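Local coordinates for FAD:protein FMN transferase (Vibrio cholerae, PDB 6NXI) that probably transfers the FMN moiety of FAD to the hydroxyl of a threonine in target flavoproteins, with magnesium or manganese as cofactor, at residues V97-G100 against P101-N104; I85-N88 against G89-E92; T37-D40 against R41-E45. All coordinates share one frame; numbering follows the deposited sequence.

Contact 1. Residues V97-G100 against P101-N104. With FAD (flavin-adenine dinucleotide), chain B.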
loop_
_atom_site.group_PDB
_atom_site.type_symbol
_atom_site.label_atom_id
_atom_site.label_comp_id
_atom_site.label_asym_id
_atom_site.label_seq_id
_atom_site.Cartn_x
_atom_site.Cartn_y
_atom_site.Cartn_z
ATOM N N VAL A 97 7.843 -8.415 -0.012
ATOM C CA VAL A 97 6.546 -9.095 0.239
ATOM C C VAL A 97 6.758 -10.518 0.783
ATOM O O VAL A 97 5.761 -11.115 1.203
ATOM C CB VAL A 97 5.668 -9.061 -1.016
ATOM C CG1 VAL A 97 5.262 -7.627 -1.307
ATOM C CG2 VAL A 97 6.338 -9.747 -2.209
ATOM N N THR A 98 7.987 -11.053 0.844
ATOM C CA THR A 98 8.192 -12.394 1.474
ATOM C C THR A 98 8.391 -12.237 2.985
ATOM O O THR A 98 8.667 -13.242 3.636
ATOM C CB THR A 98 9.367 -13.169 0.881
ATOM O OG1 THR A 98 10.580 -12.544 1.295
ATOM C CG2 THR A 98 9.252 -13.222 -0.620
ATOM N N VAL A 99 8.132 -11.059 3.577
ATOM C CA VAL A 99 8.235 -10.909 5.055
ATOM C C VAL A 99 6.968 -11.449 5.751
ATOM O O VAL A 99 6.833 -11.291 7.000
ATOM C CB VAL A 99 8.521 -9.469 5.534
ATOM C CG1 VAL A 99 9.909 -9.001 5.146
ATOM C CG2 VAL A 99 7.435 -8.496 5.133
ATOM N N GLY A 100 6.055 -12.078 5.032
ATOM C CA GLY A 100 4.871 -12.720 5.609
ATOM C C GLY A 100 5.117 -13.385 6.964
ATOM O O GLY A 100 4.389 -13.110 7.919
ATOM N N PRO A 101 6.055 -14.338 7.086
ATOM C CA PRO A 101 6.282 -15.045 8.350
ATOM C C PRO A 101 6.572 -14.087 9.506
ATOM O O PRO A 101 6.171 -14.431 10.623
ATOM C CB PRO A 101 7.462 -16.001 8.015
ATOM C CG PRO A 101 7.348 -16.195 6.505
ATOM C CD PRO A 101 6.956 -14.812 6.031
ATOM N N LEU A 102 7.248 -12.962 9.239
ATOM C CA LEU A 102 7.621 -11.966 10.283
ATOM C C LEU A 102 6.424 -11.088 10.614
ATOM O O LEU A 102 6.146 -10.854 11.791
ATOM C CB LEU A 102 8.808 -11.155 9.770
ATOM C CG LEU A 102 10.077 -11.974 9.487
ATOM C CD1 LEU A 102 11.007 -11.224 8.585
ATOM C CD2 LEU A 102 10.784 -12.302 10.783
ATOM N N VAL A 103 5.680 -10.661 9.607
ATOM C CA VAL A 103 4.430 -9.889 9.864
ATOM C C VAL A 103 3.521 -10.730 10.778
ATOM O O VAL A 103 2.935 -10.239 11.743
ATOM C CB VAL A 103 3.742 -9.570 8.535
ATOM C CG1 VAL A 103 2.345 -9.013 8.730
ATOM C CG2 VAL A 103 4.604 -8.640 7.678
ATOM N N ASN A 104 3.409 -12.016 10.469
ATOM C CA ASN A 104 2.539 -12.939 11.208
ATOM C C ASN A 104 3.113 -13.119 12.614
ATOM O O ASN A 104 2.337 -13.014 13.569
ATOM C CB ASN A 104 2.394 -14.259 10.478
ATOM C CG ASN A 104 1.662 -14.134 9.152
ATOM O OD1 ASN A 104 1.180 -13.070 8.800
ATOM N ND2 ASN A 104 1.707 -15.206 8.366
HETATM P PA FAD B . 1.289 -0.370 4.312
HETATM O O1A FAD B . 2.090 0.592 5.115
HETATM O O2A FAD B . 0.872 -0.013 2.941
HETATM O O5B FAD B . 2.034 -1.783 4.251
HETATM C C5B FAD B . 2.187 -2.444 5.536
HETATM C C4B FAD B . 1.780 -3.895 5.453
HETATM O O4B FAD B . 2.591 -4.635 4.508
HETATM C C3B FAD B . 1.944 -4.607 6.794
HETATM O O3B FAD B . 0.720 -4.547 7.528
HETATM C C2B FAD B . 2.354 -6.027 6.386
HETATM O O2B FAD B . 1.226 -6.806 6.052
HETATM C C1B FAD B . 3.188 -5.765 5.139
HETATM N N9A FAD B . 4.587 -5.461 5.350
HETATM C C8A FAD B . 5.234 -5.071 6.531
HETATM N N7A FAD B . 6.486 -4.747 6.313
HETATM C C5A FAD B . 6.716 -4.969 4.970
HETATM C C6A FAD B . 7.865 -4.833 4.178
HETATM N N6A FAD B . 9.041 -4.355 4.623
HETATM N N1A FAD B . 7.722 -5.092 2.863
HETATM C C2A FAD B . 6.537 -5.552 2.415
HETATM N N3A FAD B . 5.380 -5.715 3.071
HETATM C C4A FAD B . 5.549 -5.409 4.369
HETATM N N1 FAD B . -6.988 -7.225 7.137
HETATM C C2 FAD B . -7.862 -7.960 7.909
HETATM O O2 FAD B . -7.908 -7.781 9.146
HETATM N N3 FAD B . -8.714 -8.865 7.363
HETATM C C4 FAD B . -8.743 -9.124 6.017
HETATM O O4 FAD B . -9.500 -9.969 5.559
HETATM C C4X FAD B . -7.832 -8.397 5.180
HETATM N N5 FAD B . -7.826 -8.634 3.884
HETATM C C5X FAD B . -6.937 -7.933 3.102
HETATM C C6 FAD B . -6.897 -8.188 1.716
HETATM C C7 FAD B . -6.041 -7.529 0.859
HETATM C C7M FAD B . -6.055 -7.850 -0.618
HETATM C C8 FAD B . -5.180 -6.543 1.398
HETATM C C8M FAD B . -4.209 -5.792 0.526
HETATM C C9 FAD B . -5.207 -6.283 2.772
HETATM C C9A FAD B . -6.078 -6.952 3.643
HETATM N N10 FAD B . -6.111 -6.735 5.026
HETATM C C10 FAD B . -6.980 -7.441 5.838
HETATM C "C1'" FAD B . -5.275 -5.673 5.626
HETATM C "C2'" FAD B . -3.841 -6.028 5.792
HETATM O "O2'" FAD B . -3.696 -7.109 6.707
HETATM C "C3'" FAD B . -3.080 -4.808 6.338
HETATM O "O3'" FAD B . -3.528 -4.424 7.620
HETATM C "C4'" FAD B . -3.218 -3.555 5.495
HETATM O "O4'" FAD B . -3.178 -3.911 4.122
HETATM C "C5'" FAD B . -2.182 -2.511 5.866
HETATM O "O5'" FAD B . -2.251 -1.448 4.884
HETATM P P FAD B . -1.491 -0.089 5.164
HETATM O O1P FAD B . -1.711 0.380 6.531
HETATM O O2P FAD B . -1.835 0.719 3.933
HETATM O O3P FAD B . -0.011 -0.666 5.134
#
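Val99 and Val103, one helical turn apart, lie side chain against side chain with CG2 of Val99 3.8 Å from CG2 of Val103, and both also touch the bound FAD. CG2 of Val99 stands over the face of the adenine, 3.6 Å from its C5A, at the bond shared by the two rings. It comes to that place because it occupies the slot between the backbone N and the carbonyl carbon, while CG1, beside the backbone N, lies 4.2 Å from Leu102 CD1. Val103 attends to the ribose instead: its CG1 approaches O2B at 3.6 Å, and its CG2 lies beside C2B. Beneath these contacts is a helix start. Val99 is the N-cap of helix 100-105, and its carbonyl oxygen accepts a nearly straight bond from Val103 N (2.9 Å, 169°) together with a weak one from Leu102 N. Gly100 O receives Asn104 N at 2.9 Å, which completes the next turn. Pro101 brings no N-H, and in a first helical turn none is required. Further out, Leu102 rests on helix 120-127, and Thr98 OG1 is hydrogen-bonded to Asp96 OD1 and Gly131 N, which ties the loop just before the cap to both residues. Val97 shares a backbone hydrogen bond with Asp152, whose OD2 is itself hydrogen-bonded to FAD and which the side chain of Val103 touches.

Contact 2. Residues I85-N88 against G89-E92. With EDO (1,2-ethanediol), chain E.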
loop_
_atom_site.group_PDB
_atom_site.type_symbol
_atom_site.label_atom_id
_atom_site.label_comp_id
_atom_site.label_asym_id
_atom_site.label_seq_id
_atom_site.Cartn_x
_atom_site.Cartn_y
_atom_site.Cartn_z
ATOM N N ILE A 85 8.312 -7.117 -6.853
ATOM C CA ILE A 85 9.729 -7.465 -7.122
ATOM C C ILE A 85 10.470 -6.243 -7.661
ATOM O O ILE A 85 11.583 -5.983 -7.176
ATOM C CB ILE A 85 9.832 -8.705 -8.017
ATOM C CG1 ILE A 85 9.296 -9.916 -7.260
ATOM C CG2 ILE A 85 11.275 -8.904 -8.453
ATOM C CD1 ILE A 85 9.173 -11.119 -8.109
ATOM N N ARG A 86 9.862 -5.503 -8.596
ATOM C CA ARG A 86 10.515 -4.309 -9.159
ATOM C C ARG A 86 10.800 -3.315 -8.036
ATOM O O ARG A 86 11.909 -2.723 -8.010
ATOM C CB ARG A 86 9.640 -3.648 -10.218
ATOM C CG ARG A 86 10.359 -2.529 -10.944
ATOM C CD ARG A 86 9.437 -1.808 -11.885
ATOM N NE ARG A 86 8.412 -0.957 -11.290
ATOM C CZ ARG A 86 8.581 0.321 -11.010
ATOM N NH1 ARG A 86 9.742 0.891 -11.255
ATOM N NH2 ARG A 86 7.611 1.034 -10.475
ATOM N N LEU A 87 9.829 -3.122 -7.138
ATOM C CA LEU A 87 9.990 -2.109 -6.087
ATOM C C LEU A 87 10.945 -2.620 -5.012
ATOM O O LEU A 87 11.614 -1.808 -4.360
ATOM C CB LEU A 87 8.623 -1.749 -5.501
ATOM C CG LEU A 87 7.674 -1.022 -6.447
ATOM C CD1 LEU A 87 6.355 -0.731 -5.766
ATOM C CD2 LEU A 87 8.280 0.252 -6.981
ATOM N N ASN A 88 11.040 -3.922 -4.856
ATOM C CA ASN A 88 12.100 -4.499 -4.005
ATOM C C ASN A 88 13.469 -4.020 -4.534
ATOM O O ASN A 88 14.283 -3.557 -3.723
ATOM C CB ASN A 88 12.035 -6.023 -3.911
ATOM C CG ASN A 88 13.222 -6.584 -3.160
ATOM O OD1 ASN A 88 14.279 -6.912 -3.764
ATOM N ND2 ASN A 88 13.047 -6.749 -1.846
ATOM N N GLY A 89 13.755 -4.140 -5.837
ATOM C CA GLY A 89 15.045 -3.662 -6.373
ATOM C C GLY A 89 15.226 -2.171 -6.140
ATOM O O GLY A 89 16.284 -1.758 -5.678
ATOM N N LEU A 90 14.181 -1.380 -6.417
ATOM C CA LEU A 90 14.298 0.087 -6.391
ATOM C C LEU A 90 14.553 0.526 -4.950
ATOM O O LEU A 90 15.311 1.450 -4.783
ATOM C CB LEU A 90 13.051 0.724 -6.994
ATOM C CG LEU A 90 13.135 2.236 -7.164
ATOM C CD1 LEU A 90 14.232 2.638 -8.149
ATOM C CD2 LEU A 90 11.786 2.773 -7.600
ATOM N N THR A 91 13.981 -0.166 -3.956
ATOM C CA THR A 91 14.119 0.209 -2.545
ATOM C C THR A 91 15.269 -0.537 -1.881
ATOM O O THR A 91 15.301 -0.553 -0.646
ATOM C CB THR A 91 12.769 0.053 -1.817
ATOM O OG1 THR A 91 12.392 -1.324 -1.820
ATOM C CG2 THR A 91 11.709 0.934 -2.419
ATOM N N GLU A 92 16.207 -1.121 -2.647
ATOM C CA GLU A 92 17.426 -1.755 -2.072
ATOM C C GLU A 92 16.996 -2.849 -1.072
ATOM O O GLU A 92 17.675 -2.993 -0.041
ATOM C CB GLU A 92 18.333 -0.677 -1.434
ATOM C CG GLU A 92 18.812 0.429 -2.402
ATOM C CD GLU A 92 19.514 1.659 -1.791
ATOM O OE1 GLU A 92 19.717 1.710 -0.535
ATOM O OE2 GLU A 92 19.821 2.612 -2.559
HETATM C C1 EDO E . 10.081 4.968 -10.292
HETATM O O1 EDO E . 10.614 3.886 -11.036
HETATM C C2 EDO E . 8.973 4.620 -9.397
HETATM O O2 EDO E . 8.069 3.732 -9.993
#
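Thr91 doubles back on Leu87 with two bonds to a single acceptor: its OG1 is 2.7 Å, and its backbone N 2.9 Å, from Leu87 O. The two donors reach that oxygen from opposite faces of the carbonyl plane, so neither displaces the other. A chi1 of 64° sets OG1 between the backbone N and the carbonyl carbon of its own residue, where it can turn back to the carbonyl four residues earlier. The same hydroxyl takes a hydrogen bond from Leu95 N, and Asn88 ND2 bonds to Leu95 O, which links the last turn of helix 75-90 to the chain that follows. In the two steps just before, Leu90 N bonds to Arg86 O at 3.1 Å and Gly89 N to Ile85 O. The helix then ends in a Schellman motif: Glu92, with positive phi, is the C-prime residue, Glu92 N returns to Gly89 O at 3.1 Å, and Gly93 N reaches Asn88 O. On the outer surface the guanidinium of Arg86 takes a 1,2-ethanediol molecule, probably from the crystallisation liquor, in a two-pronged grip. NH2 donates almost straight to O2 (2.8 Å, 177°) and NH1 to O1 at 3.1 Å, while NH2 also has a salt bridge to Glu83 OE2. CD2 of Leu90 touches the diol too, and lies 4.4 Å from CD2 of Leu87, a loose apolar contact. On the buried side Leu87 packs on Leu271 of helix 265-278, and Thr91 meets Met278 of that helix.

Contact 3. Residues T37-D40 against R41-E45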
loop_
_atom_site.group_PDB
_atom_site.type_symbol
_atom_site.label_atom_id
_atom_site.label_comp_id
_atom_site.label_asym_id
_atom_site.label_seq_id
_atom_site.Cartn_x
_atom_site.Cartn_y
_atom_site.Cartn_z
ATOM N N THR A 37 -22.377 -2.361 -7.754
ATOM C CA THR A 37 -22.427 -3.830 -7.911
ATOM C C THR A 37 -21.133 -4.319 -8.576
ATOM O O THR A 37 -20.553 -5.326 -8.122
ATOM C CB THR A 37 -23.685 -4.238 -8.686
ATOM O OG1 THR A 37 -24.871 -3.951 -7.936
ATOM C CG2 THR A 37 -23.646 -5.723 -8.963
ATOM N N GLU A 38 -20.664 -3.649 -9.611
ATOM C CA GLU A 38 -19.438 -4.092 -10.308
ATOM C C GLU A 38 -18.219 -3.760 -9.454
ATOM O O GLU A 38 -17.287 -4.537 -9.407
ATOM C CB GLU A 38 -19.349 -3.470 -11.687
ATOM C CG GLU A 38 -18.163 -3.990 -12.466
ATOM C CD GLU A 38 -18.059 -5.485 -12.686
ATOM O OE1 GLU A 38 -19.018 -6.260 -12.400
ATOM O OE2 GLU A 38 -16.999 -5.891 -13.152
ATOM N N ILE A 39 -18.234 -2.606 -8.793
ATOM C CA ILE A 39 -17.097 -2.246 -7.913
ATOM C C ILE A 39 -16.952 -3.320 -6.841
ATOM O O ILE A 39 -15.839 -3.770 -6.577
ATOM C CB ILE A 39 -17.322 -0.852 -7.301
ATOM C CG1 ILE A 39 -17.141 0.196 -8.397
ATOM C CG2 ILE A 39 -16.388 -0.655 -6.110
ATOM C CD1 ILE A 39 -17.712 1.541 -8.003
ATOM N N ASP A 40 -18.041 -3.727 -6.205
ATOM C CA ASP A 40 -17.980 -4.804 -5.189
ATOM C C ASP A 40 -17.431 -6.094 -5.818
ATOM O O ASP A 40 -16.646 -6.768 -5.168
ATOM C CB ASP A 40 -19.317 -4.978 -4.487
ATOM C CG ASP A 40 -19.605 -3.836 -3.529
ATOM O OD1 ASP A 40 -18.625 -3.255 -3.018
ATOM O OD2 ASP A 40 -20.795 -3.575 -3.284
ATOM N N ARG A 41 -17.845 -6.460 -7.023
ATOM C CA ARG A 41 -17.349 -7.704 -7.679
ATOM C C ARG A 41 -15.834 -7.603 -7.923
ATOM O O ARG A 41 -15.080 -8.645 -7.712
ATOM C CB ARG A 41 -18.110 -7.935 -8.989
ATOM C CG ARG A 41 -17.906 -9.329 -9.573
ATOM C CD ARG A 41 -18.295 -9.436 -11.035
ATOM N NE ARG A 41 -17.395 -8.673 -11.878
ATOM C CZ ARG A 41 -16.165 -9.035 -12.214
ATOM N NH1 ARG A 41 -15.702 -10.230 -11.890
ATOM N NH2 ARG A 41 -15.425 -8.220 -12.938
ATOM N N LEU A 42 -15.366 -6.438 -8.395
ATOM C CA LEU A 42 -13.934 -6.252 -8.737
ATOM C C LEU A 42 -13.151 -6.371 -7.432
ATOM O O LEU A 42 -12.091 -6.952 -7.463
ATOM C CB LEU A 42 -13.734 -4.917 -9.454
ATOM C CG LEU A 42 -14.257 -4.871 -10.887
ATOM C CD1 LEU A 42 -14.376 -3.440 -11.357
ATOM C CD2 LEU A 42 -13.343 -5.647 -11.820
ATOM N N LEU A 43 -13.620 -5.734 -6.369
ATOM C CA LEU A 43 -12.835 -5.753 -5.109
ATOM C C LEU A 43 -12.864 -7.153 -4.464
ATOM O O LEU A 43 -11.839 -7.566 -3.871
ATOM C CB LEU A 43 -13.340 -4.642 -4.189
ATOM C CG LEU A 43 -13.004 -3.246 -4.668
ATOM C CD1 LEU A 43 -13.666 -2.213 -3.763
ATOM C CD2 LEU A 43 -11.510 -3.026 -4.754
ATOM N N GLU A 44 -13.987 -7.853 -4.530
ATOM C CA GLU A 44 -14.071 -9.256 -4.065
ATOM C C GLU A 44 -13.081 -10.102 -4.849
ATOM O O GLU A 44 -12.418 -10.893 -4.238
ATOM C CB GLU A 44 -15.502 -9.770 -4.159
ATOM C CG GLU A 44 -16.288 -9.320 -2.950
ATOM C CD GLU A 44 -15.709 -9.939 -1.696
ATOM O OE1 GLU A 44 -15.079 -9.219 -0.893
ATOM O OE2 GLU A 44 -15.838 -11.181 -1.556
ATOM N N GLU A 45 -12.961 -9.893 -6.162
ATOM C CA GLU A 45 -11.928 -10.599 -6.960
ATOM C C GLU A 45 -10.520 -10.293 -6.420
ATOM O O GLU A 45 -9.689 -11.173 -6.377
ATOM C CB GLU A 45 -12.080 -10.235 -8.430
ATOM C CG GLU A 45 -11.095 -10.942 -9.354
ATOM C CD GLU A 45 -11.417 -10.648 -10.814
ATOM O OE1 GLU A 45 -11.502 -9.449 -11.177
ATOM O OE2 GLU A 45 -11.642 -11.643 -11.577
#
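Ile39 and Leu43 form part of the buried stripe of the amphipathic helix 32-50, while Glu38 and Arg41 bridge one another on a more open side. In the tight part, the two apolar side chains lie alongside and point the same way, CG2 of Ile39 being 3.9 Å from CD1 of Leu43. With CG2 of Ile39 anti to the backbone N and beside the carbonyl carbon, this methyl leans along the helix to its neighbour in the next turn. Both residues reach the sheet strands 7-14 and 17-24, Ile39 through Leu10 and Ile21, Leu43 through Thr14 and Tyr19; helix 157-171 adds Tyr168 against Ile39 and Val165 against Leu43. Backbone bonds hold the turns together, among them Leu43 N to Ile39 O at 3.0 Å and Glu44 N to Asp40 O at 2.9 Å. Polar ends at the border have partners of their own: Asp40 OD1 with Tyr19 OH in a hydrogen bond, and Glu44 OE2 with Arg54 in a salt bridge. The looser side is less settled, since Arg41 was modelled in two conformers and its bridge to Glu38 may hold for only part of the time. In the conformer described here, both side chains run the same way, the planes of carboxylate and guanidinium are 29° apart, and each carboxylate oxygen is met on its syn side, though from somewhat out of the carboxylate plane. NE of Arg41 donates to OE1 of Glu38 at 3.0 Å, and NH2 of Arg41 to OE2 of Glu38 at 2.8 Å.

Overall arrangement
From the N terminus the chain passes contact 3 first, then contact 2, then contact 1. All three are local, made within a helix or at its end, so none closes a long loop, and they stand in series without nesting or crossing. Contact 3 lies mid-way along helix 32-50, which covers strands 7-14 and 17-24 beside helix 157-171; its centre is about 29 Å from that of contact 2. Contact 2 finishes helix 75-90 next to helix 265-278, which carries magnesium ligands. The following loop supplies the first residues of contact 1, which opens helix 100-105 beside the adenosine half of FAD; here the nearest atoms of contacts 1 and 2 are about 6 Å apart, without touching.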